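Local coordinates for UPF0311 protein RPA1785 (Rhodopseudomonas palustris, PDB 3C5O) that is of unknown function but folds as a closed antiparallel beta barrel of the UPF0311 (DUF3237) family and assembles with further copies of itself, at residues Ala17-Thr23 with Arg34-Gly40; Pro64-Ile68 with Ile91-Val96; Tyr11-Thr16 with Glu42-Ile48. All blocks are in the same frame, centred on the assembly; numbering follows the deposited sequence.

Interaction 1 of 3, residues Ala17-Thr23 with Arg34-Gly40; sequences ARIGDVT and RIIPILG
I36 reaches from strand 32-45 to two neighbours on 17-23, I19 and V22. From its CB, CG2, placed anti to the backbone N, lies 3.6 Å from I19 CB and 3.7 Å from G20 O. CG1, beside the backbone N (chi1 -54°), lies 4.1 Å from V22 CG2 and hands CD1 on to the same methyl, a tight carbon pair at 3.4 Å. V22 CG2 also lies over one face of the R34 guanidinium, whose NH1 is hydrogen-bonded to Q60 OE1 of strand 48-62. With only a CB at I36, as in an alanine, V22 CG2 and the I19 side chain would probably lose the partner they share and a gap would open between them.

The backbones pair in two ladders, at I19-I38 and at T23-I35, the register slipping by one between them. I35 N bonds T23 O at 2.6 Å, and P37 O takes G20 N at 2.7 Å.

This is the middle of the hairpin formed by strands 9-27 and 32-45. Strand 48-62 pairs with 34-40 on its other edge, I19 and I36 meet R142 of strand 136-142, and F55 of a second subunit packs on T23, I35 and P37.

Interaction 2 of 3, residues Pro64-Ile68 with Ile91-Val96; sequences PNELI and IRFGPV
R92 O is gripped from two directions, by the backbone N of I68 at 2.8 Å and by a water that also lies 2.7 Å from E66 O. The I68 bond is almost straight (172° at the hydrogen) and sits in the carbonyl plane. R92 N answers to I68 O, so the two residues form a hydrogen-bonded antiparallel pair, and their side chains leave the same face of the sheet. They run side by side in the same direction: I68 CD1 comes 3.4 Å from R92 NH2, approaching the guanidinium obliquely. R92 is extended as far as a bend at chi3 (76°), and its cation meets the ring of F115 in a cation-pi contact.

Ahead of this pair the chain makes an Asx turn: N65 OD1 accepts L67 N at 3.1 Å, with the donor well above the plane of the side-chain amide. The turn lies between strands 48-62 and 68-78, at an end of the barrel wall, and brings N65 and L67 against F93. N65 O meets the edge of the F93 ring in its plane, 3.5 Å from CE2, while the N65 amide plane is turned 29° from that of the ring. L67 is modelled in two conformers; in one of them CD2 comes obliquely to the base of the ring, 3.5 Å from F93 CG, and CD1 packs 3.9 Å from I91 CG2.

Beyond F93 the chain turns at G94 and P95, with P95 at the N-cap position, right before helix 96-103. V96 CG1, in its first turn, approaches E66 CG, whose carboxylate makes salt bridges to R100 and K103 of the same helix. Q133 of a third subunit packs on N65, I91 and F93.

Interaction 3 of 3, residues Tyr11-Thr16 with Glu42-Ile48; sequences YVFTIT and EVKGEGI
F13 stands over the turn at the end of strand 32-45 and uses V43 and I48 as its bed. I48 CG2 fits beneath the root of the side chain, 3.7 Å from F13 CB, and I48 CD1 lies over one face of the ring toward its rim. From a different quarter V43 CG1 comes obliquely to F13 CD2 at 3.9 Å. The ring is put there by a chi1 of 53°, which sets CG between the backbone N and the carbonyl carbon. The second methyl of V43, CG2, runs alongside I15 CG1, so V43 fills the space between alternate side chains of strand 11-16.

The chain of 11-16 carries a classic beta bulge, V12 and F13 both facing V151 of strand 146-154, while G45-I48 forms a type II turn. At G45 the lack of a side chain lets F13 CB come within 3.7 Å of G45 CA. Two waters on V12 O bridge to E46: one accepts from E46 N, the other donates to E46 O.

Further along, T14 with K44 and T16 with E42 are hydrogen-bonded antiparallel pairs; T14 N reaches K44 O at 2.7 Å. F76 of strand 68-78 touches V43 and I48, and W130 and L131 touch F13.

All three contacts belong to one eight-stranded antiparallel barrel. Interactions 1 and 3 share the hairpin of strands 9-27 and 32-45, the first nested in the loop closed by the other, their centres about 20 Å apart. Interaction 2 follows later in the chain and joins the loop before, and the first residue of, strand 68-78 to strand 83-93. Its centre is about 19 Å from that of interaction 1, which it touches where R34 NH1 packs 3.9 Å from I68 CD1, and about 27 Å from that of interaction 3, across the centre of the chain. Interactions 1 and 3 zip the first strand pair, interaction 2 a later one; strand 146-154, pairing with 9-27, closes the barrel.

Interaction 1 of 3, residues Ala17-Thr23 with Arg34-Gly40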
ATOM      1  N   ALA B  17      13.689 -14.980  11.715  1.00 51.18           N
ATOM      2  CA  ALA B  17      14.457 -13.880  11.150  1.00 50.52           C
ATOM      3  C   ALA B  17      15.436 -13.255  12.155  1.00 52.26           C
ATOM      4  O   ALA B  17      15.010 -12.737  13.199  1.00 52.41           O
ATOM      5  CB  ALA B  17      13.520 -12.823  10.584  1.00 48.40           C
ATOM      6  N   ARG B  18      16.734 -13.299  11.844  1.00 53.90           N
ATOM      7  CA  ARG B  18      17.749 -12.585  12.640  1.00 55.77           C
ATOM      8  C   ARG B  18      17.620 -11.092  12.349  1.00 54.07           C
ATOM      9  O   ARG B  18      17.599 -10.658  11.187  1.00 52.71           O
ATOM     10  CB  ARG B  18      19.186 -13.068  12.348  1.00 58.00           C
ATOM     11  CG  ARG B  18      19.390 -14.584  12.344  1.00 61.26           C
ATOM     12  CD  ARG B  18      20.890 -15.066  12.140  1.00 65.40           C
ATOM     13  NE  ARG B  18      21.780 -14.284  11.227  1.00 67.80           N
ATOM     14  CZ  ARG B  18      22.579 -13.270  11.616  1.00 69.54           C
ATOM     15  NH1 ARG B  18      22.596 -12.838  12.892  1.00 69.11           N
ATOM     16  NH2 ARG B  18      23.356 -12.652  10.726  1.00 68.90           N
ATOM     17  N   ILE B  19      17.517 -10.298  13.398  1.00 53.91           N
ATOM     18  CA  ILE B  19      17.275  -8.876  13.213  1.00 52.57           C
ATOM     19  C   ILE B  19      18.479  -8.075  13.696  1.00 54.38           C
ATOM     20  O   ILE B  19      19.200  -8.514  14.587  1.00 55.88           O
ATOM     21  CB  ILE B  19      15.983  -8.415  13.938  1.00 51.90           C
ATOM     22  CG1 ILE B  19      16.023  -8.814  15.419  1.00 51.11           C
ATOM     23  CG2 ILE B  19      14.737  -8.976  13.208  1.00 50.63           C
ATOM     24  CD1 ILE B  19      15.243  -7.895  16.331  1.00 53.09           C
ATOM     25  N   GLY B  20      18.692  -6.912  13.087  1.00 53.90           N
ATOM     26  CA  GLY B  20      19.758  -6.008  13.496  1.00 56.50           C
ATOM     27  C   GLY B  20      19.333  -4.918  14.464  1.00 57.21           C
ATOM     28  O   GLY B  20      18.344  -5.049  15.176  1.00 56.54           O
ATOM     29  N   ASP B  21      20.114  -3.845  14.502  1.00 59.70           N
ATOM     30  CA  ASP B  21      19.882  -2.711  15.404  1.00 61.00           C
ATOM     31  C   ASP B  21      18.765  -1.775  14.934  1.00 58.50           C
ATOM     32  O   ASP B  21      18.606  -1.525  13.742  1.00 56.74           O
ATOM     33  CB  ASP B  21      21.160  -1.887  15.505  1.00 64.35           C
ATOM     34  CG  ASP B  21      22.281  -2.616  16.240  1.00 70.45           C
ATOM     35  OD1 ASP B  21      21.993  -3.300  17.265  1.00 73.46           O
ATOM     36  OD2 ASP B  21      23.452  -2.481  15.791  1.00 73.79           O
ATOM     37  N   VAL B  22      18.020  -1.226  15.883  1.00 58.47           N
ATOM     38  CA  VAL B  22      17.012  -0.225  15.565  1.00 57.25           C
ATOM     39  C   VAL B  22      17.596   1.092  15.035  1.00 57.91           C
ATOM     40  O   VAL B  22      18.481   1.687  15.656  1.00 60.47           O
ATOM     41  CB  VAL B  22      16.129   0.075  16.770  1.00 57.90           C
ATOM     42  CG1 VAL B  22      15.102   1.121  16.406  1.00 57.99           C
ATOM     43  CG2 VAL B  22      15.442  -1.191  17.231  1.00 57.34           C
ATOM     44  N   THR B  23      17.081   1.530  13.887  1.00 56.12           N
ATOM     45  CA  THR B  23      17.233   2.914  13.429  1.00 56.66           C
ATOM     46  C   THR B  23      15.904   3.612  13.623  1.00 55.35           C
ATOM     47  O   THR B  23      14.862   3.122  13.193  1.00 53.83           O
ATOM     48  CB  THR B  23      17.561   2.951  11.933  1.00 56.51           C
ATOM     49  OG1 THR B  23      18.863   2.393  11.726  1.00 59.32           O
ATOM     50  CG2 THR B  23      17.533   4.394  11.386  1.00 56.45           C
ATOM     51  N   ARG B  34      10.419   3.513  13.027  1.00 55.46           N
ATOM     52  CA  ARG B  34      11.640   2.830  13.404  1.00 56.00           C
ATOM     53  C   ARG B  34      11.894   1.719  12.384  1.00 53.98           C
ATOM     54  O   ARG B  34      10.945   1.196  11.771  1.00 53.09           O
ATOM     55  CB  ARG B  34      11.530   2.300  14.837  1.00 57.08           C
ATOM     56  CG  ARG B  34      11.047   0.900  14.939  1.00 59.48           C
ATOM     57  CD  ARG B  34      10.346   0.613  16.243  1.00 65.31           C
ATOM     58  NE  ARG B  34      11.230   0.371  17.380  1.00 68.75           N
ATOM     59  CZ  ARG B  34      11.322  -0.792  18.026  1.00 69.54           C
ATOM     60  NH1 ARG B  34      10.604  -1.854  17.642  1.00 66.02           N
ATOM     61  NH2 ARG B  34      12.152  -0.892  19.059  1.00 70.92           N
ATOM     62  N   ILE B  35      13.162   1.410  12.126  1.00 53.48           N
ATOM     63  CA  ILE B  35      13.498   0.414  11.106  1.00 51.32           C
ATOM     64  C   ILE B  35      14.499  -0.598  11.650  1.00 51.27           C
ATOM     65  O   ILE B  35      15.515  -0.220  12.249  1.00 52.79           O
ATOM     66  CB  ILE B  35      14.038   1.039   9.816  1.00 51.40           C
ATOM     67  CG1 ILE B  35      13.093   2.122   9.309  1.00 51.58           C
ATOM     68  CG2 ILE B  35      14.185  -0.040   8.743  1.00 50.33           C
ATOM     69  CD1 ILE B  35      13.749   3.163   8.469  1.00 54.36           C
ATOM     70  N   ILE B  36      14.190  -1.874  11.442  1.00 49.03           N
ATOM     71  CA  ILE B  36      14.962  -2.981  11.994  1.00 49.05           C
ATOM     72  C   ILE B  36      15.447  -3.883  10.864  1.00 48.32           C
ATOM     73  O   ILE B  36      14.656  -4.595  10.263  1.00 46.86           O
ATOM     74  CB  ILE B  36      14.125  -3.817  12.990  1.00 48.69           C
ATOM     75  CG1 ILE B  36      13.529  -2.912  14.075  1.00 49.30           C
ATOM     76  CG2 ILE B  36      14.970  -4.934  13.581  1.00 49.09           C
ATOM     77  CD1 ILE B  36      13.648  -3.446  15.431  1.00 50.87           C
ATOM     78  N   PRO B  37      16.753  -3.858  10.573  1.00 49.58           N
ATOM     79  CA  PRO B  37      17.301  -4.618   9.461  1.00 49.68           C
ATOM     80  C   PRO B  37      17.181  -6.127   9.674  1.00 49.42           C
ATOM     81  O   PRO B  37      17.342  -6.608  10.784  1.00 50.18           O
ATOM     82  CB  PRO B  37      18.769  -4.208   9.463  1.00 51.86           C
ATOM     83  CG  PRO B  37      18.789  -2.909  10.177  1.00 52.04           C
ATOM     84  CD  PRO B  37      17.807  -3.111  11.261  1.00 51.60           C
ATOM     85  N   ILE B  38      16.913  -6.850   8.591  1.00 48.63           N
ATOM     86  CA  ILE B  38      16.853  -8.294   8.597  1.00 48.23           C
ATOM     87  C   ILE B  38      18.199  -8.818   8.073  1.00 50.05           C
ATOM     88  O   ILE B  38      18.615  -8.474   6.955  1.00 50.37           O
ATOM     89  CB  ILE B  38      15.649  -8.774   7.761  1.00 47.09           C
ATOM     90  CG1 ILE B  38      14.358  -8.497   8.558  1.00 46.65           C
ATOM     91  CG2 ILE B  38      15.797 -10.288   7.408  1.00 46.33           C
ATOM     92  CD1 ILE B  38      13.105  -8.526   7.723  1.00 48.22           C
ATOM     93  N   LEU B  39      18.881  -9.618   8.900  1.00 50.22           N
ATOM     94  CA  LEU B  39      20.270 -10.030   8.657  1.00 51.94           C
ATOM     95  C   LEU B  39      20.433 -11.423   8.067  1.00 52.19           C
ATOM     96  O   LEU B  39      21.486 -11.740   7.539  1.00 54.29           O
ATOM     97  CB  LEU B  39      21.090  -9.935   9.953  1.00 53.23           C
ATOM     98  CG  LEU B  39      21.132  -8.563  10.633  1.00 53.10           C
ATOM     99  CD1 LEU B  39      21.958  -8.592  11.920  1.00 54.03           C
ATOM    100  CD2 LEU B  39      21.660  -7.515   9.673  1.00 52.45           C
ATOM    101  N   GLY B  40      19.381 -12.226   8.153  1.00 50.77           N
ATOM    102  CA  GLY B  40      19.414 -13.649   7.798  1.00 51.37           C
ATOM    103  C   GLY B  40      18.318 -14.392   8.565  1.00 50.63           C
ATOM    104  O   GLY B  40      17.397 -13.773   9.114  1.00 49.30           O
TER

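Interaction 2 of 3, residues Pro64-Ile68 with Ile91-Val96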
ATOM      1  N   PRO B  64       1.215   5.901  19.947  1.00 67.08           N
ATOM      2  CA  PRO B  64       1.445   6.468  21.273  1.00 69.75           C
ATOM      3  C   PRO B  64       1.055   5.530  22.423  1.00 70.75           C
ATOM      4  O   PRO B  64       1.563   5.702  23.525  1.00 73.03           O
ATOM      5  CB  PRO B  64       0.590   7.758  21.279  1.00 72.56           C
ATOM      6  CG  PRO B  64       0.293   8.056  19.855  1.00 71.07           C
ATOM      7  CD  PRO B  64       0.213   6.681  19.199  1.00 68.61           C
ATOM      8  N   ASN B  65       0.185   4.547  22.175  1.00 69.83           N
ATOM      9  CA  ASN B  65      -0.102   3.520  23.185  1.00 70.29           C
ATOM     10  C   ASN B  65       0.886   2.337  23.155  1.00 68.05           C
ATOM     11  O   ASN B  65       0.688   1.347  23.856  1.00 68.90           O
ATOM     12  CB  ASN B  65      -1.549   3.017  23.061  1.00 71.24           C
ATOM     13  CG  ASN B  65      -1.785   2.193  21.800  1.00 69.19           C
ATOM     14  OD1 ASN B  65      -0.901   2.056  20.961  1.00 68.50           O
ATOM     15  ND2 ASN B  65      -2.985   1.641  21.666  1.00 71.39           N
ATOM     16  N   GLU B  66       1.924   2.427  22.318  1.00 65.35           N
ATOM     17  CA  GLU B  66       3.019   1.451  22.282  1.00 63.17           C
ATOM     18  C   GLU B  66       2.742   0.197  21.455  1.00 60.27           C
ATOM     19  O   GLU B  66       3.608  -0.664  21.343  1.00 57.80           O
ATOM     20  CB  GLU B  66       3.506   1.077  23.672  1.00 65.09           C
ATOM     21  CG  GLU B  66       3.962   2.286  24.498  1.00 73.15           C
ATOM     22  CD  GLU B  66       5.471   2.366  24.621  1.00 79.50           C
ATOM     23  OE1 GLU B  66       5.915   2.626  25.762  1.00 87.09           O
ATOM     24  OE2 GLU B  66       6.206   2.149  23.613  1.00 79.42           O
ATOM     25  N   LEU B  67       1.534   0.107  20.905  0.50 59.77           N
ATOM     26  CA  LEU B  67       1.221  -0.810  19.822  0.50 58.21           C
ATOM     27  C   LEU B  67       2.281  -0.628  18.737  0.50 56.34           C
ATOM     28  O   LEU B  67       2.660   0.500  18.419  0.50 56.61           O
ATOM     29  CB  LEU B  67      -0.166  -0.464  19.269  0.50 58.93           C
ATOM     30  CG  LEU B  67      -1.005  -1.280  18.261  0.50 57.22           C
ATOM     31  CD1 LEU B  67      -0.289  -1.593  16.964  0.50 50.12           C
ATOM     32  CD2 LEU B  67      -1.602  -2.500  18.902  0.50 55.46           C
ATOM     33  N   ILE B  68       2.788  -1.732  18.199  1.00 55.42           N
ATOM     34  CA  ILE B  68       3.716  -1.668  17.075  1.00 53.78           C
ATOM     35  C   ILE B  68       3.079  -2.255  15.831  1.00 52.71           C
ATOM     36  O   ILE B  68       2.612  -3.385  15.856  1.00 51.99           O
ATOM     37  CB  ILE B  68       5.028  -2.387  17.374  1.00 53.29           C
ATOM     38  CG1 ILE B  68       5.691  -1.752  18.603  1.00 55.84           C
ATOM     39  CG2 ILE B  68       5.961  -2.284  16.175  1.00 51.69           C
ATOM     40  CD1 ILE B  68       6.972  -2.451  19.033  1.00 57.48           C
ATOM     41  N   ILE B  91       0.776  -6.727  13.867  1.00 49.10           N
ATOM     42  CA  ILE B  91       0.834  -5.929  15.073  1.00 50.22           C
ATOM     43  C   ILE B  91       1.489  -6.673  16.225  1.00 50.41           C
ATOM     44  O   ILE B  91       1.460  -7.891  16.305  1.00 49.33           O
ATOM     45  CB  ILE B  91      -0.568  -5.341  15.491  1.00 52.44           C
ATOM     46  CG1 ILE B  91      -1.608  -6.409  15.721  1.00 53.18           C
ATOM     47  CG2 ILE B  91      -1.134  -4.384  14.428  1.00 53.18           C
ATOM     48  CD1 ILE B  91      -2.845  -5.859  16.387  1.00 55.97           C
ATOM     49  N   ARG B  92       2.137  -5.908  17.090  1.00 51.74           N
ATOM     50  CA  ARG B  92       2.562  -6.421  18.366  1.00 52.83           C
ATOM     51  C   ARG B  92       2.065  -5.479  19.453  1.00 55.00           C
ATOM     52  O   ARG B  92       2.258  -4.260  19.383  1.00 55.17           O
ATOM     53  CB  ARG B  92       4.066  -6.573  18.408  1.00 52.01           C
ATOM     54  CG  ARG B  92       4.544  -7.046  19.755  1.00 54.03           C
ATOM     55  CD  ARG B  92       5.921  -7.601  19.638  1.00 55.49           C
ATOM     56  NE  ARG B  92       6.912  -6.542  19.505  1.00 55.57           N
ATOM     57  CZ  ARG B  92       7.750  -6.405  18.484  1.00 53.42           C
ATOM     58  NH1 ARG B  92       7.740  -7.253  17.460  1.00 51.60           N
ATOM     59  NH2 ARG B  92       8.618  -5.409  18.503  1.00 53.12           N
ATOM     60  N   PHE B  93       1.413  -6.060  20.456  1.00 57.03           N
ATOM     61  CA  PHE B  93       0.816  -5.315  21.557  1.00 59.65           C
ATOM     62  C   PHE B  93       0.936  -6.177  22.822  1.00 61.79           C
ATOM     63  O   PHE B  93       1.454  -7.292  22.766  1.00 61.37           O
ATOM     64  CB  PHE B  93      -0.649  -4.972  21.225  1.00 60.27           C
ATOM     65  CG  PHE B  93      -1.241  -3.843  22.066  1.00 62.96           C
ATOM     66  CD1 PHE B  93      -2.578  -3.889  22.462  1.00 63.83           C
ATOM     67  CD2 PHE B  93      -0.474  -2.731  22.435  1.00 61.82           C
ATOM     68  CE1 PHE B  93      -3.135  -2.862  23.217  1.00 67.62           C
ATOM     69  CE2 PHE B  93      -1.026  -1.688  23.203  1.00 64.62           C
ATOM     70  CZ  PHE B  93      -2.361  -1.754  23.590  1.00 67.76           C
ATOM     71  N   GLY B  94       0.483  -5.650  23.945  1.00 65.04           N
ATOM     72  CA  GLY B  94       0.567  -6.325  25.237  1.00 68.89           C
ATOM     73  C   GLY B  94       0.570  -5.296  26.370  1.00 72.02           C
ATOM     74  O   GLY B  94       0.452  -4.100  26.116  1.00 72.58           O
ATOM     75  N   PRO B  95       0.684  -5.748  27.631  1.00 74.91           N
ATOM     76  CA  PRO B  95       0.906  -4.813  28.766  1.00 77.95           C
ATOM     77  C   PRO B  95       2.111  -3.884  28.530  1.00 77.31           C
ATOM     78  O   PRO B  95       3.158  -4.358  28.084  1.00 76.18           O
ATOM     79  CB  PRO B  95       1.198  -5.751  29.935  1.00 79.58           C
ATOM     80  CG  PRO B  95       0.514  -7.031  29.582  1.00 79.74           C
ATOM     81  CD  PRO B  95       0.594  -7.150  28.073  1.00 75.52           C
ATOM     82  N   VAL B  96       1.969  -2.582  28.807  1.00 79.22           N
ATOM     83  CA  VAL B  96       3.044  -1.620  28.525  1.00 78.87           C
ATOM     84  C   VAL B  96       4.401  -1.930  29.166  1.00 79.76           C
ATOM     85  O   VAL B  96       5.428  -1.736  28.521  1.00 78.00           O
ATOM     86  CB  VAL B  96       2.658  -0.142  28.823  1.00 81.11           C
ATOM     87  CG1 VAL B  96       1.937   0.463  27.638  1.00 80.35           C
ATOM     88  CG2 VAL B  96       1.844   0.003  30.127  1.00 85.78           C
TER
HETATM   89  O   HOH W   1       4.282  -3.229  20.838  1.00 61.82           O

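Interaction 3 of 3, residues Tyr11-Thr16 with Glu42-Ile48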
ATOM      1  N   TYR B  11      -0.908 -25.345  10.804  1.00 62.63           N
ATOM      2  CA  TYR B  11       0.474 -24.903  10.893  1.00 60.15           C
ATOM      3  C   TYR B  11       1.253 -25.476   9.736  1.00 59.88           C
ATOM      4  O   TYR B  11       1.165 -26.678   9.467  1.00 62.81           O
ATOM      5  CB  TYR B  11       1.104 -25.347  12.216  1.00 61.47           C
ATOM      6  CG  TYR B  11       2.609 -25.213  12.218  1.00 59.19           C
ATOM      7  CD1 TYR B  11       3.207 -23.973  12.403  1.00 54.66           C
ATOM      8  CD2 TYR B  11       3.426 -26.328  12.016  1.00 60.19           C
ATOM      9  CE1 TYR B  11       4.583 -23.827  12.390  1.00 54.87           C
ATOM     10  CE2 TYR B  11       4.806 -26.203  11.987  1.00 60.22           C
ATOM     11  CZ  TYR B  11       5.377 -24.944  12.176  1.00 58.24           C
ATOM     12  OH  TYR B  11       6.747 -24.813  12.165  1.00 58.89           O
ATOM     13  N   VAL B  12       2.004 -24.633   9.031  1.00 57.11           N
ATOM     14  CA  VAL B  12       2.783 -25.117   7.897  1.00 56.10           C
ATOM     15  C   VAL B  12       4.298 -24.973   8.086  1.00 54.99           C
ATOM     16  O   VAL B  12       5.040 -25.888   7.774  1.00 56.13           O
ATOM     17  CB  VAL B  12       2.330 -24.509   6.521  1.00 55.54           C
ATOM     18  CG1 VAL B  12       1.013 -25.107   6.078  1.00 56.97           C
ATOM     19  CG2 VAL B  12       2.238 -22.982   6.584  1.00 50.82           C
ATOM     20  N   PHE B  13       4.777 -23.832   8.562  1.00 52.67           N
ATOM     21  CA  PHE B  13       6.229 -23.703   8.748  1.00 52.11           C
ATOM     22  C   PHE B  13       6.582 -22.552   9.632  1.00 51.15           C
ATOM     23  O   PHE B  13       5.737 -21.701   9.903  1.00 50.06           O
ATOM     24  CB  PHE B  13       6.992 -23.616   7.394  1.00 51.63           C
ATOM     25  CG  PHE B  13       6.481 -22.551   6.451  1.00 49.10           C
ATOM     26  CD1 PHE B  13       5.612 -22.887   5.413  1.00 50.23           C
ATOM     27  CD2 PHE B  13       6.888 -21.225   6.582  1.00 47.70           C
ATOM     28  CE1 PHE B  13       5.143 -21.926   4.552  1.00 49.38           C
ATOM     29  CE2 PHE B  13       6.422 -20.245   5.706  1.00 46.32           C
ATOM     30  CZ  PHE B  13       5.550 -20.599   4.690  1.00 47.10           C
ATOM     31  N   THR B  14       7.837 -22.529  10.072  1.00 51.97           N
ATOM     32  CA  THR B  14       8.358 -21.449  10.906  1.00 51.33           C
ATOM     33  C   THR B  14       9.466 -20.661  10.182  1.00 50.82           C
ATOM     34  O   THR B  14      10.370 -21.255   9.571  1.00 50.44           O
ATOM     35  CB  THR B  14       8.832 -21.988  12.260  1.00 53.54           C
ATOM     36  OG1 THR B  14       7.730 -22.630  12.912  1.00 55.11           O
ATOM     37  CG2 THR B  14       9.333 -20.864  13.161  1.00 50.91           C
ATOM     38  N   ILE B  15       9.330 -19.327  10.201  1.00 49.13           N
ATOM     39  CA  ILE B  15      10.368 -18.385   9.741  1.00 48.89           C
ATOM     40  C   ILE B  15      11.058 -17.780  10.957  1.00 49.80           C
ATOM     41  O   ILE B  15      10.399 -17.178  11.824  1.00 49.35           O
ATOM     42  CB  ILE B  15       9.785 -17.187   8.924  1.00 47.65           C
ATOM     43  CG1 ILE B  15       9.035 -17.675   7.673  1.00 48.11           C
ATOM     44  CG2 ILE B  15      10.896 -16.204   8.530  1.00 46.34           C
ATOM     45  CD1 ILE B  15       8.304 -16.545   6.931  1.00 44.65           C
ATOM     46  N   THR B  16      12.371 -17.958  11.030  1.00 50.98           N
ATOM     47  CA  THR B  16      13.175 -17.352  12.066  1.00 52.70           C
ATOM     48  C   THR B  16      13.989 -16.240  11.412  1.00 52.36           C
ATOM     49  O   THR B  16      14.867 -16.521  10.611  1.00 53.92           O
ATOM     50  CB  THR B  16      14.116 -18.392  12.703  1.00 54.96           C
ATOM     51  OG1 THR B  16      13.342 -19.439  13.294  1.00 57.90           O
ATOM     52  CG2 THR B  16      14.991 -17.772  13.777  1.00 55.83           C
ATOM     53  N   GLU B  42      16.176 -18.570   8.877  1.00 54.84           N
ATOM     54  CA  GLU B  42      15.916 -19.910   8.373  1.00 57.32           C
ATOM     55  C   GLU B  42      14.426 -20.075   8.219  1.00 55.36           C
ATOM     56  O   GLU B  42      13.650 -19.470   8.953  1.00 54.17           O
ATOM     57  CB  GLU B  42      16.400 -20.956   9.379  1.00 60.90           C
ATOM     58  CG  GLU B  42      17.847 -20.809   9.820  1.00 68.86           C
ATOM     59  CD  GLU B  42      18.727 -21.956   9.291  1.00 80.55           C
ATOM     60  OE1 GLU B  42      18.377 -23.159   9.501  1.00 86.04           O
ATOM     61  OE2 GLU B  42      19.782 -21.660   8.666  1.00 84.39           O
ATOM     62  N   VAL B  43      14.028 -20.907   7.272  1.00 55.44           N
ATOM     63  CA  VAL B  43      12.638 -21.294   7.120  1.00 54.48           C
ATOM     64  C   VAL B  43      12.535 -22.802   7.226  1.00 57.81           C
ATOM     65  O   VAL B  43      13.311 -23.531   6.600  1.00 59.45           O
ATOM     66  CB  VAL B  43      12.082 -20.819   5.780  1.00 52.99           C
ATOM     67  CG1 VAL B  43      10.679 -21.309   5.577  1.00 49.97           C
ATOM     68  CG2 VAL B  43      12.124 -19.289   5.730  1.00 50.20           C
ATOM     69  N   LYS B  44      11.607 -23.286   8.047  1.00 58.90           N
ATOM     70  CA  LYS B  44      11.493 -24.728   8.233  1.00 62.25           C
ATOM     71  C   LYS B  44      10.091 -25.206   8.584  1.00 62.58           C
ATOM     72  O   LYS B  44       9.381 -24.629   9.418  1.00 60.61           O
ATOM     73  CB  LYS B  44      12.519 -25.253   9.248  1.00 63.88           C
ATOM     74  CG  LYS B  44      12.832 -26.728   9.031  1.00 68.70           C
ATOM     75  CD  LYS B  44      13.800 -27.295  10.058  1.00 72.03           C
ATOM     76  CE  LYS B  44      13.763 -28.828  10.038  1.00 79.22           C
ATOM     77  NZ  LYS B  44      14.751 -29.450  10.965  1.00 84.07           N
ATOM     78  N   GLY B  45       9.720 -26.280   7.906  1.00 64.69           N
ATOM     79  CA  GLY B  45       8.462 -26.979   8.087  1.00 67.42           C
ATOM     80  C   GLY B  45       8.599 -28.264   7.304  1.00 70.78           C
ATOM     81  O   GLY B  45       9.709 -28.611   6.896  1.00 71.48           O
ATOM     82  N   GLU B  46       7.488 -28.976   7.107  1.00 73.45           N
ATOM     83  CA  GLU B  46       7.473 -30.186   6.263  1.00 76.68           C
ATOM     84  C   GLU B  46       7.519 -29.770   4.808  1.00 74.95           C
ATOM     85  O   GLU B  46       6.678 -28.999   4.348  1.00 73.31           O
ATOM     86  CB  GLU B  46       6.197 -31.005   6.463  1.00 79.23           C
ATOM     87  CG  GLU B  46       6.023 -31.650   7.808  1.00 84.99           C
ATOM     88  CD  GLU B  46       5.047 -32.817   7.743  1.00 93.39           C
ATOM     89  OE1 GLU B  46       4.622 -33.179   6.613  1.00 95.36           O
ATOM     90  OE2 GLU B  46       4.714 -33.378   8.820  1.00 97.45           O
ATOM     91  N   GLY B  47       8.494 -30.284   4.072  1.00 76.04           N
ATOM     92  CA  GLY B  47       8.597 -29.961   2.642  1.00 74.63           C
ATOM     93  C   GLY B  47       8.873 -28.499   2.354  1.00 70.88           C
ATOM     94  O   GLY B  47       8.505 -27.974   1.292  1.00 70.49           O
ATOM     95  N   ILE B  48       9.507 -27.833   3.312  1.00 68.49           N
ATOM     96  CA  ILE B  48      10.075 -26.506   3.061  1.00 64.92           C
ATOM     97  C   ILE B  48      11.263 -26.261   3.979  1.00 64.33           C
ATOM     98  O   ILE B  48      11.159 -26.410   5.189  1.00 64.56           O
ATOM     99  CB  ILE B  48       9.012 -25.381   3.116  1.00 62.69           C
ATOM    100  CG1 ILE B  48       9.615 -24.039   2.686  1.00 60.21           C
ATOM    101  CG2 ILE B  48       8.307 -25.366   4.465  1.00 61.17           C
ATOM    102  CD1 ILE B  48       8.578 -22.997   2.316  1.00 58.30           C
TER
HETATM  103  O   HOH W   2      10.000 -25.761  12.112  1.00 65.51           O
HETATM  104  O   HOH W   3       5.622 -28.329   9.064  1.00 55.58           O
HETATM  105  O   HOH W   4       5.022 -27.137   5.405  1.00 59.86           O
HETATM  106  O   HOH W   5      12.465 -21.321  11.445  1.00 52.34           O